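Local coordinates for protein cyclopropane-fatty-acyl-phospholipid synthase 1 (PDB 1KPH) that converts a double bond of mycolic acid chains into a cyclopropane ring, using S-adenosyl-L-methionine as the source of the added methylene carbon, at residues P230-T235 against E271-G276; D237-A242 against K264-C269. All coordinates share one frame; numbering follows the deposited sequence.

Interaction 1: residues P230-T235 against E271-G276; sequences PHYAKT and EMFRIG. With 10A (didecyl-dimethyl-ammonium), chain G; CO3 (carbonate ion), chain E.
Tyr232 lies over one face of the Phe273 ring where helix 229-245 meets the C-terminal turn of helix 256-275; the short segments run nearly antiparallel, at 152°, with their axes 8.0 Å apart. Its CB sits almost on the normal of the Phe273 ring, 3.8 Å from the centroid, a CH-pi contact. Beyond CB the two rings form an offset stack, planes at 23°, and Tyr232 CD2 comes within 3.4 Å of Phe273 CZ. The far end of Tyr232 carries the polar chemistry: OH hydrogen-bonds O2 of a carbonate ion, probably from the crystallisation liquor, at a modelled 2.5 Å, a doubtfully short length. That O2 lies at the ring edge, in plane, and the ion is also bound by His167 and the backbone N of Cys35. The same OH is 3.3 Å from C13 of the didecyl-dimethyl-ammonium. Phe273 meets this ligand differently, with C18 of one decyl chain at its ring edge. Ala233 is the residue of closest backbone approach; its CB packs 4.3 Å from Phe273 CB and also against NH1 of Arg274. That arginine bends at chi3 (-63°) and grips Glu271 side-on, NE to OE2 and NH2 to OE1, both from above the carboxylate plane, while NH1 forms a salt bridge with Asp237. Thr235 OG1 bonds back to His231 O, one turn earlier. Helix 256-275 closes in a Schellman motif with Gly276 at C-prime, leading to strand 278-286. Together these form an antiparallel helix pair whose aromatic stack lines the didecyl-dimethyl-ammonium pocket, which probably takes the acyl chain, beside the carbonate site.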
ATOM      1  N   PRO A 230       2.081  -4.729 -14.885  1.00 20.90           N
ATOM      2  CA  PRO A 230       3.089  -4.001 -15.667  1.00 20.66           C
ATOM      3  C   PRO A 230       3.373  -2.595 -15.165  1.00 20.29           C
ATOM      4  O   PRO A 230       4.478  -2.073 -15.340  1.00 20.59           O
ATOM      5  CB  PRO A 230       2.497  -4.000 -17.073  1.00 21.53           C
ATOM      6  CG  PRO A 230       1.024  -3.934 -16.800  1.00 21.14           C
ATOM      7  CD  PRO A 230       0.866  -4.958 -15.686  1.00 19.95           C
ATOM      8  N   HIS A 231       2.376  -1.977 -14.543  1.00 18.14           N
ATOM      9  CA  HIS A 231       2.544  -0.628 -14.030  1.00 16.45           C
ATOM     10  C   HIS A 231       3.541  -0.549 -12.878  1.00 16.47           C
ATOM     11  O   HIS A 231       4.157   0.495 -12.666  1.00 14.13           O
ATOM     12  CB  HIS A 231       1.198  -0.070 -13.569  1.00 17.07           C
ATOM     13  CG  HIS A 231       0.199   0.083 -14.672  1.00 16.25           C
ATOM     14  ND1 HIS A 231       0.263   1.101 -15.598  1.00 16.05           N
ATOM     15  CD2 HIS A 231      -0.875  -0.668 -15.011  1.00 15.86           C
ATOM     16  CE1 HIS A 231      -0.731   0.972 -16.459  1.00 16.69           C
ATOM     17  NE2 HIS A 231      -1.438  -0.093 -16.125  1.00 16.68           N
ATOM     18  N   TYR A 232       3.721  -1.641 -12.138  1.00 15.44           N
ATOM     19  CA  TYR A 232       4.640  -1.598 -11.001  1.00 15.44           C
ATOM     20  C   TYR A 232       6.120  -1.603 -11.376  1.00 16.51           C
ATOM     21  O   TYR A 232       6.939  -0.998 -10.684  1.00 16.08           O
ATOM     22  CB  TYR A 232       4.357  -2.742 -10.024  1.00 15.54           C
ATOM     23  CG  TYR A 232       4.361  -2.288  -8.577  1.00 16.77           C
ATOM     24  CD1 TYR A 232       5.208  -1.262  -8.157  1.00 16.08           C
ATOM     25  CD2 TYR A 232       3.512  -2.868  -7.639  1.00 17.42           C
ATOM     26  CE1 TYR A 232       5.203  -0.816  -6.840  1.00 19.03           C
ATOM     27  CE2 TYR A 232       3.504  -2.431  -6.309  1.00 18.24           C
ATOM     28  CZ  TYR A 232       4.349  -1.402  -5.922  1.00 14.94           C
ATOM     29  OH  TYR A 232       4.325  -0.938  -4.630  1.00 14.73           O
ATOM     30  N   ALA A 233       6.470  -2.295 -12.454  1.00 18.22           N
ATOM     31  CA  ALA A 233       7.860  -2.333 -12.889  1.00 19.67           C
ATOM     32  C   ALA A 233       8.295  -0.914 -13.247  1.00 19.14           C
ATOM     33  O   ALA A 233       9.410  -0.497 -12.929  1.00 20.08           O
ATOM     34  CB  ALA A 233       8.017  -3.254 -14.095  1.00 21.03           C
ATOM     35  N   LYS A 234       7.406  -0.170 -13.901  1.00 18.23           N
ATOM     36  CA  LYS A 234       7.703   1.207 -14.284  1.00 18.44           C
ATOM     37  C   LYS A 234       7.771   2.101 -13.044  1.00 18.51           C
ATOM     38  O   LYS A 234       8.684   2.915 -12.907  1.00 17.92           O
ATOM     39  CB  LYS A 234       6.637   1.732 -15.247  1.00 21.96           C
ATOM     40  CG  LYS A 234       6.948   3.110 -15.820  1.00 23.91           C
ATOM     41  CD  LYS A 234       5.875   3.527 -16.809  1.00 28.25           C
ATOM     42  CE  LYS A 234       6.200   4.842 -17.488  1.00 28.98           C
ATOM     43  NZ  LYS A 234       5.176   5.138 -18.534  1.00 32.29           N
ATOM     44  N   THR A 235       6.808   1.946 -12.139  1.00 15.75           N
ATOM     45  CA  THR A 235       6.799   2.732 -10.913  1.00 16.47           C
ATOM     46  C   THR A 235       8.142   2.532 -10.202  1.00 18.05           C
ATOM     47  O   THR A 235       8.813   3.496  -9.826  1.00 17.29           O
ATOM     48  CB  THR A 235       5.660   2.284  -9.959  1.00 18.09           C
ATOM     49  OG1 THR A 235       4.392   2.445 -10.608  1.00 17.02           O
ATOM     50  CG2 THR A 235       5.675   3.108  -8.681  1.00 15.37           C
ATOM     51  N   GLU A 271      12.317  -6.064 -11.467  1.00 26.74           N
ATOM     52  CA  GLU A 271      12.503  -7.210 -12.350  1.00 28.88           C
ATOM     53  C   GLU A 271      11.507  -8.309 -12.004  1.00 29.86           C
ATOM     54  O   GLU A 271      10.988  -8.991 -12.889  1.00 28.80           O
ATOM     55  CB  GLU A 271      13.928  -7.750 -12.237  1.00 31.41           C
ATOM     56  CG  GLU A 271      14.990  -6.762 -12.681  1.00 35.83           C
ATOM     57  CD  GLU A 271      14.828  -6.331 -14.132  1.00 37.37           C
ATOM     58  OE1 GLU A 271      15.522  -5.376 -14.546  1.00 40.30           O
ATOM     59  OE2 GLU A 271      14.016  -6.945 -14.858  1.00 37.90           O
ATOM     60  N   MET A 272      11.239  -8.473 -10.712  1.00 29.48           N
ATOM     61  CA  MET A 272      10.299  -9.486 -10.260  1.00 30.38           C
ATOM     62  C   MET A 272       8.927  -9.257 -10.889  1.00 29.49           C
ATOM     63  O   MET A 272       8.242 -10.212 -11.259  1.00 29.40           O
ATOM     64  CB  MET A 272      10.193  -9.465  -8.735  1.00 33.58           C
ATOM     65  CG  MET A 272      10.670 -10.745  -8.062  1.00 37.43           C
ATOM     66  SD  MET A 272      12.329 -11.253  -8.584  1.00 45.45           S
ATOM     67  CE  MET A 272      11.945 -12.439  -9.876  1.00 42.50           C
ATOM     68  N   PHE A 273       8.525  -7.995 -11.010  1.00 27.61           N
ATOM     69  CA  PHE A 273       7.238  -7.685 -11.619  1.00 27.02           C
ATOM     70  C   PHE A 273       7.329  -7.830 -13.130  1.00 28.29           C
ATOM     71  O   PHE A 273       6.383  -8.280 -13.774  1.00 28.27           O
ATOM     72  CB  PHE A 273       6.778  -6.267 -11.262  1.00 23.70           C
ATOM     73  CG  PHE A 273       6.101  -6.170  -9.917  1.00 21.28           C
ATOM     74  CD1 PHE A 273       6.756  -5.607  -8.830  1.00 18.14           C
ATOM     75  CD2 PHE A 273       4.811  -6.664  -9.739  1.00 20.62           C
ATOM     76  CE1 PHE A 273       6.139  -5.536  -7.580  1.00 20.03           C
ATOM     77  CE2 PHE A 273       4.182  -6.600  -8.495  1.00 18.49           C
ATOM     78  CZ  PHE A 273       4.848  -6.035  -7.415  1.00 19.58           C
ATOM     79  N   ARG A 274       8.479  -7.457 -13.688  1.00 29.21           N
ATOM     80  CA  ARG A 274       8.693  -7.549 -15.128  1.00 31.17           C
ATOM     81  C   ARG A 274       8.564  -8.993 -15.616  1.00 32.19           C
ATOM     82  O   ARG A 274       7.913  -9.252 -16.626  1.00 34.92           O
ATOM     83  CB  ARG A 274      10.077  -6.996 -15.500  1.00 29.53           C
ATOM     84  CG  ARG A 274      10.055  -5.926 -16.594  1.00 29.26           C
ATOM     85  CD  ARG A 274      11.460  -5.612 -17.115  1.00 28.28           C
ATOM     86  NE  ARG A 274      12.331  -5.047 -16.085  1.00 27.68           N
ATOM     87  CZ  ARG A 274      12.231  -3.808 -15.609  1.00 26.56           C
ATOM     88  NH1 ARG A 274      11.298  -2.988 -16.073  1.00 27.66           N
ATOM     89  NH2 ARG A 274      13.058  -3.394 -14.658  1.00 26.16           N
ATOM     90  N   ILE A 275       9.169  -9.932 -14.891  1.00 33.26           N
ATOM     91  CA  ILE A 275       9.123 -11.343 -15.271  1.00 34.14           C
ATOM     92  C   ILE A 275       7.833 -12.052 -14.847  1.00 33.68           C
ATOM     93  O   ILE A 275       7.531 -13.144 -15.330  1.00 32.38           O
ATOM     94  CB  ILE A 275      10.343 -12.112 -14.707  1.00 35.33           C
ATOM     95  CG1 ILE A 275      10.346 -13.545 -15.242  1.00 37.76           C
ATOM     96  CG2 ILE A 275      10.312 -12.109 -13.189  1.00 37.51           C
ATOM     97  CD1 ILE A 275      11.598 -14.323 -14.909  1.00 38.16           C
ATOM     98  N   GLY A 276       7.082 -11.442 -13.934  1.00 33.43           N
ATOM     99  CA  GLY A 276       5.825 -12.032 -13.510  1.00 32.12           C
ATOM    100  C   GLY A 276       5.777 -12.914 -12.274  1.00 31.83           C
ATOM    101  O   GLY A 276       4.773 -13.594 -12.060  1.00 31.97           O
TER
HETATM  102  C1  10A G1901       7.633 -12.847   0.283  1.00 36.09           C
HETATM  103  C2  10A G1901       7.692 -11.779   1.382  1.00 34.27           C
HETATM  104  C3  10A G1901       7.033 -10.484   0.893  1.00 33.88           C
HETATM  105  C4  10A G1901       7.038  -9.316   1.890  1.00 32.24           C
HETATM  106  C5  10A G1901       6.343  -8.132   1.202  1.00 30.66           C
HETATM  107  C6  10A G1901       6.299  -6.825   2.009  1.00 28.05           C
HETATM  108  C7  10A G1901       5.606  -5.813   1.083  1.00 29.24           C
HETATM  109  C8  10A G1901       5.581  -4.372   1.598  1.00 26.89           C
HETATM  110  C9  10A G1901       4.917  -3.493   0.516  1.00 26.68           C
HETATM  111  C10 10A G1901       5.053  -2.014   0.878  1.00 23.43           C
HETATM  112  N1  10A G1901       4.694  -0.888  -0.106  1.00 21.58           N
HETATM  113  C11 10A G1901       5.062   0.407   0.588  1.00 21.38           C
HETATM  114  C12 10A G1901       3.209  -0.833  -0.363  1.00 19.95           C
HETATM  115  C13 10A G1901       5.357  -0.944  -1.491  1.00 21.33           C
HETATM  116  C14 10A G1901       6.905  -1.003  -1.685  1.00 21.43           C
HETATM  117  C15 10A G1901       7.411  -1.414  -3.089  1.00 20.82           C
HETATM  118  C16 10A G1901       7.063  -2.819  -3.634  1.00 22.18           C
HETATM  119  C17 10A G1901       7.701  -3.969  -2.831  1.00 25.36           C
HETATM  120  C18 10A G1901       7.372  -5.354  -3.402  1.00 26.41           C
HETATM  121  C19 10A G1901       8.046  -6.451  -2.566  1.00 28.56           C
HETATM  122  C20 10A G1901       7.746  -7.824  -3.188  1.00 31.07           C
HETATM  123  C21 10A G1901       8.430  -8.953  -2.414  1.00 32.57           C
HETATM  124  C22 10A G1901       8.109 -10.279  -3.104  1.00 34.49           C
HETATM  125  C   CO3 E1902       1.272  -1.957  -3.603  1.00 17.71           C
HETATM  126  O1  CO3 E1902       0.863  -1.254  -4.863  1.00 15.72           O
HETATM  127  O2  CO3 E1902       2.568  -1.941  -3.205  1.00 20.12           O
HETATM  128  O3  CO3 E1902       0.339  -2.619  -2.858  1.00 19.76           O

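Interaction 2: residues D237-A242 against K264-C269; sequences DLWSAA and KYLTGC. With 10A (didecyl-dimethyl-ammonium), chain G.
An antiparallel pair of helices, 229-245 and 256-275, lines the pocket that holds the didecyl-dimethyl-ammonium, and the second carries Cys269, probably an active-site residue as in related enzymes. The local axes are 8.7 Å apart at 151°, with Ser240 and Leu266 closest in backbone. Leu266 carries most of the contact: its CB meets Ser240 CB at 4.0 Å, CD1 lies over the Ser240 backbone, and CD2 reaches Trp239 CE3, also at 4.0 Å, the two side chains crossing at about a right angle. Leu266 CD2 also covers one face of the Tyr265 ring, toward its rim. At the outer side of the contact, Thr267 CG2 touches Ser240 CB. Thr267 chi1 of 66° sets OG1 between the backbone N and the carbonyl carbon, where it bonds back to Met263 O in its own helix, and puts CG2 anti to the carbonyl carbon, facing Ser240. Three side chains continue from the helix pair to the ligand. Trp239 presents its ring edge, CZ3 lying 3.8 Å from C15 of the ligand; Tyr265 brings its OH within 3.2 Å of C14, and this hydroxyl is hydrogen-bonded to that of Tyr33. Further along the same decyl chain, Cys269 SG is 3.6 Å from C19. Trp239 also meets Tyr33 edge-to-face, tying the pocket wall to a residue that probably belongs to the cofactor site. No hydrogen bond joins the two segments, whose union rests on methyl, methylene and aromatic surfaces. Such a lining suits a hydrocarbon chain, and the tyrosine hydroxyl adds a polar atom near the ammonium end, consistent with a pocket for a long acyl substrate.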
ATOM      1  N   ASP A 237      10.947   1.394 -11.466  1.00 19.95           N
ATOM      2  CA  ASP A 237      12.058   1.894 -12.272  1.00 20.71           C
ATOM      3  C   ASP A 237      12.213   3.394 -12.026  1.00 20.25           C
ATOM      4  O   ASP A 237      13.330   3.891 -11.891  1.00 20.08           O
ATOM      5  CB  ASP A 237      11.828   1.648 -13.771  1.00 20.36           C
ATOM      6  CG  ASP A 237      11.999   0.186 -14.168  1.00 21.50           C
ATOM      7  OD1 ASP A 237      12.704  -0.557 -13.453  1.00 18.66           O
ATOM      8  OD2 ASP A 237      11.440  -0.212 -15.213  1.00 22.52           O
ATOM      9  N   LEU A 238      11.089   4.107 -11.955  1.00 18.41           N
ATOM     10  CA  LEU A 238      11.121   5.550 -11.725  1.00 17.88           C
ATOM     11  C   LEU A 238      11.599   5.877 -10.318  1.00 17.91           C
ATOM     12  O   LEU A 238      12.276   6.886 -10.110  1.00 18.76           O
ATOM     13  CB  LEU A 238       9.738   6.173 -11.959  1.00 16.97           C
ATOM     14  CG  LEU A 238       9.166   6.085 -13.377  1.00 19.85           C
ATOM     15  CD1 LEU A 238       7.871   6.873 -13.456  1.00 19.74           C
ATOM     16  CD2 LEU A 238      10.162   6.638 -14.381  1.00 20.28           C
ATOM     17  N   TRP A 239      11.246   5.040  -9.344  1.00 18.38           N
ATOM     18  CA  TRP A 239      11.685   5.284  -7.971  1.00 17.42           C
ATOM     19  C   TRP A 239      13.196   5.113  -7.867  1.00 18.01           C
ATOM     20  O   TRP A 239      13.879   5.935  -7.255  1.00 20.10           O
ATOM     21  CB  TRP A 239      11.007   4.325  -6.981  1.00 16.69           C
ATOM     22  CG  TRP A 239       9.577   4.657  -6.656  1.00 17.27           C
ATOM     23  CD1 TRP A 239       8.935   5.849  -6.876  1.00 15.78           C
ATOM     24  CD2 TRP A 239       8.617   3.794  -6.032  1.00 16.12           C
ATOM     25  NE1 TRP A 239       7.638   5.773  -6.431  1.00 15.67           N
ATOM     26  CE2 TRP A 239       7.415   4.526  -5.909  1.00 17.33           C
ATOM     27  CE3 TRP A 239       8.656   2.472  -5.566  1.00 17.69           C
ATOM     28  CZ2 TRP A 239       6.256   3.979  -5.339  1.00 14.98           C
ATOM     29  CZ3 TRP A 239       7.504   1.927  -4.998  1.00 17.61           C
ATOM     30  CH2 TRP A 239       6.319   2.685  -4.892  1.00 16.81           C
ATOM     31  N   SER A 240      13.716   4.048  -8.472  1.00 18.63           N
ATOM     32  CA  SER A 240      15.148   3.771  -8.426  1.00 20.24           C
ATOM     33  C   SER A 240      15.978   4.799  -9.196  1.00 20.34           C
ATOM     34  O   SER A 240      17.096   5.135  -8.793  1.00 21.03           O
ATOM     35  CB  SER A 240      15.438   2.363  -8.962  1.00 19.16           C
ATOM     36  OG  SER A 240      15.036   2.231 -10.312  1.00 22.43           O
ATOM     37  N   ALA A 241      15.439   5.298 -10.303  1.00 19.35           N
ATOM     38  CA  ALA A 241      16.158   6.287 -11.095  1.00 20.47           C
ATOM     39  C   ALA A 241      16.398   7.539 -10.256  1.00 21.45           C
ATOM     40  O   ALA A 241      17.486   8.113 -10.282  1.00 23.31           O
ATOM     41  CB  ALA A 241      15.366   6.634 -12.351  1.00 19.38           C
ATOM     42  N   ALA A 242      15.381   7.948  -9.501  1.00 20.96           N
ATOM     43  CA  ALA A 242      15.476   9.132  -8.654  1.00 20.77           C
ATOM     44  C   ALA A 242      16.438   8.918  -7.482  1.00 21.47           C
ATOM     45  O   ALA A 242      17.320   9.745  -7.234  1.00 20.25           O
ATOM     46  CB  ALA A 242      14.086   9.511  -8.132  1.00 19.85           C
ATOM     47  N   LYS A 264      19.119  -1.995  -4.182  1.00 23.57           N
ATOM     48  CA  LYS A 264      19.010  -3.428  -4.423  1.00 24.23           C
ATOM     49  C   LYS A 264      17.548  -3.856  -4.332  1.00 22.97           C
ATOM     50  O   LYS A 264      17.075  -4.665  -5.129  1.00 22.70           O
ATOM     51  CB  LYS A 264      19.848  -4.200  -3.397  1.00 25.89           C
ATOM     52  CG  LYS A 264      19.714  -5.721  -3.476  1.00 29.08           C
ATOM     53  CD  LYS A 264      20.589  -6.400  -2.423  1.00 30.49           C
ATOM     54  CE  LYS A 264      20.402  -7.910  -2.420  1.00 32.02           C
ATOM     55  NZ  LYS A 264      21.257  -8.557  -1.385  1.00 32.71           N
ATOM     56  N   TYR A 265      16.841  -3.295  -3.359  1.00 22.07           N
ATOM     57  CA  TYR A 265      15.434  -3.602  -3.146  1.00 21.72           C
ATOM     58  C   TYR A 265      14.556  -3.050  -4.274  1.00 22.52           C
ATOM     59  O   TYR A 265      13.777  -3.792  -4.883  1.00 20.87           O
ATOM     60  CB  TYR A 265      15.020  -3.071  -1.758  1.00 21.27           C
ATOM     61  CG  TYR A 265      13.671  -2.381  -1.629  1.00 21.36           C
ATOM     62  CD1 TYR A 265      12.481  -3.028  -1.973  1.00 19.24           C
ATOM     63  CD2 TYR A 265      13.589  -1.081  -1.119  1.00 19.24           C
ATOM     64  CE1 TYR A 265      11.240  -2.396  -1.808  1.00 17.81           C
ATOM     65  CE2 TYR A 265      12.360  -0.441  -0.953  1.00 18.22           C
ATOM     66  CZ  TYR A 265      11.187  -1.103  -1.296  1.00 19.14           C
ATOM     67  OH  TYR A 265       9.971  -0.471  -1.111  1.00 15.22           O
ATOM     68  N   LEU A 266      14.700  -1.764  -4.577  1.00 21.47           N
ATOM     69  CA  LEU A 266      13.897  -1.151  -5.635  1.00 21.03           C
ATOM     70  C   LEU A 266      14.089  -1.815  -7.000  1.00 20.70           C
ATOM     71  O   LEU A 266      13.117  -2.206  -7.652  1.00 19.43           O
ATOM     72  CB  LEU A 266      14.208   0.344  -5.731  1.00 19.17           C
ATOM     73  CG  LEU A 266      13.771   1.180  -4.524  1.00 20.91           C
ATOM     74  CD1 LEU A 266      14.246   2.610  -4.699  1.00 21.37           C
ATOM     75  CD2 LEU A 266      12.248   1.131  -4.374  1.00 18.68           C
ATOM     76  N   THR A 267      15.339  -1.964  -7.423  1.00 21.12           N
ATOM     77  CA  THR A 267      15.622  -2.570  -8.720  1.00 21.85           C
ATOM     78  C   THR A 267      15.205  -4.040  -8.782  1.00 22.29           C
ATOM     79  O   THR A 267      14.609  -4.483  -9.767  1.00 21.32           O
ATOM     80  CB  THR A 267      17.119  -2.456  -9.071  1.00 23.75           C
ATOM     81  OG1 THR A 267      17.888  -3.249  -8.160  1.00 25.33           O
ATOM     82  CG2 THR A 267      17.577  -1.003  -8.976  1.00 23.89           C
ATOM     83  N   GLY A 268      15.515  -4.790  -7.729  1.00 21.72           N
ATOM     84  CA  GLY A 268      15.161  -6.201  -7.696  1.00 21.33           C
ATOM     85  C   GLY A 268      13.674  -6.447  -7.884  1.00 20.11           C
ATOM     86  O   GLY A 268      13.265  -7.285  -8.693  1.00 18.56           O
ATOM     87  N   CYS A 269      12.861  -5.715  -7.133  1.00 18.79           N
ATOM     88  CA  CYS A 269      11.413  -5.846  -7.222  1.00 18.75           C
ATOM     89  C   CYS A 269      10.915  -5.527  -8.627  1.00 18.43           C
ATOM     90  O   CYS A 269       9.999  -6.176  -9.131  1.00 18.05           O
ATOM     91  CB  CYS A 269      10.738  -4.920  -6.206  1.00 16.92           C
ATOM     92  SG  CYS A 269      10.930  -5.457  -4.492  1.00 19.55           S
TER
HETATM   93  C1  10A G1901       7.633 -12.847   0.283  1.00 36.09           C
HETATM   94  C2  10A G1901       7.692 -11.779   1.382  1.00 34.27           C
HETATM   95  C3  10A G1901       7.033 -10.484   0.893  1.00 33.88           C
HETATM   96  C4  10A G1901       7.038  -9.316   1.890  1.00 32.24           C
HETATM   97  C5  10A G1901       6.343  -8.132   1.202  1.00 30.66           C
HETATM   98  C6  10A G1901       6.299  -6.825   2.009  1.00 28.05           C
HETATM   99  C7  10A G1901       5.606  -5.813   1.083  1.00 29.24           C
HETATM  100  C8  10A G1901       5.581  -4.372   1.598  1.00 26.89           C
HETATM  101  C9  10A G1901       4.917  -3.493   0.516  1.00 26.68           C
HETATM  102  C10 10A G1901       5.053  -2.014   0.878  1.00 23.43           C
HETATM  103  N1  10A G1901       4.694  -0.888  -0.106  1.00 21.58           N
HETATM  104  C11 10A G1901       5.062   0.407   0.588  1.00 21.38           C
HETATM  105  C12 10A G1901       3.209  -0.833  -0.363  1.00 19.95           C
HETATM  106  C13 10A G1901       5.357  -0.944  -1.491  1.00 21.33           C
HETATM  107  C14 10A G1901       6.905  -1.003  -1.685  1.00 21.43           C
HETATM  108  C15 10A G1901       7.411  -1.414  -3.089  1.00 20.82           C
HETATM  109  C16 10A G1901       7.063  -2.819  -3.634  1.00 22.18           C
HETATM  110  C17 10A G1901       7.701  -3.969  -2.831  1.00 25.36           C
HETATM  111  C18 10A G1901       7.372  -5.354  -3.402  1.00 26.41           C
HETATM  112  C19 10A G1901       8.046  -6.451  -2.566  1.00 28.56           C
HETATM  113  C20 10A G1901       7.746  -7.824  -3.188  1.00 31.07           C
HETATM  114  C21 10A G1901       8.430  -8.953  -2.414  1.00 32.57           C
HETATM  115  C22 10A G1901       8.109 -10.279  -3.104  1.00 34.49           C

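In the fold
Both interactions join helix 229-245 to helix 256-275, and interaction 2 is nested inside the loop closed by interaction 1. Their centres are about 10 Å apart, and a salt bridge between the two, together with Tyr232 packing on Trp239, makes them one continuous seam. Interaction 1 is mainly buried, with an exposed arginine at its margin, and lies against the sheet through Ile169 and Ile278; its chemistry is aromatic stacking plus the carbonate bond. Interaction 2 is partly buried and purely apolar across the seam, with helix 186-199 beside Tyr265 and Cys269. The bound didecyl-dimethyl-ammonium touches both.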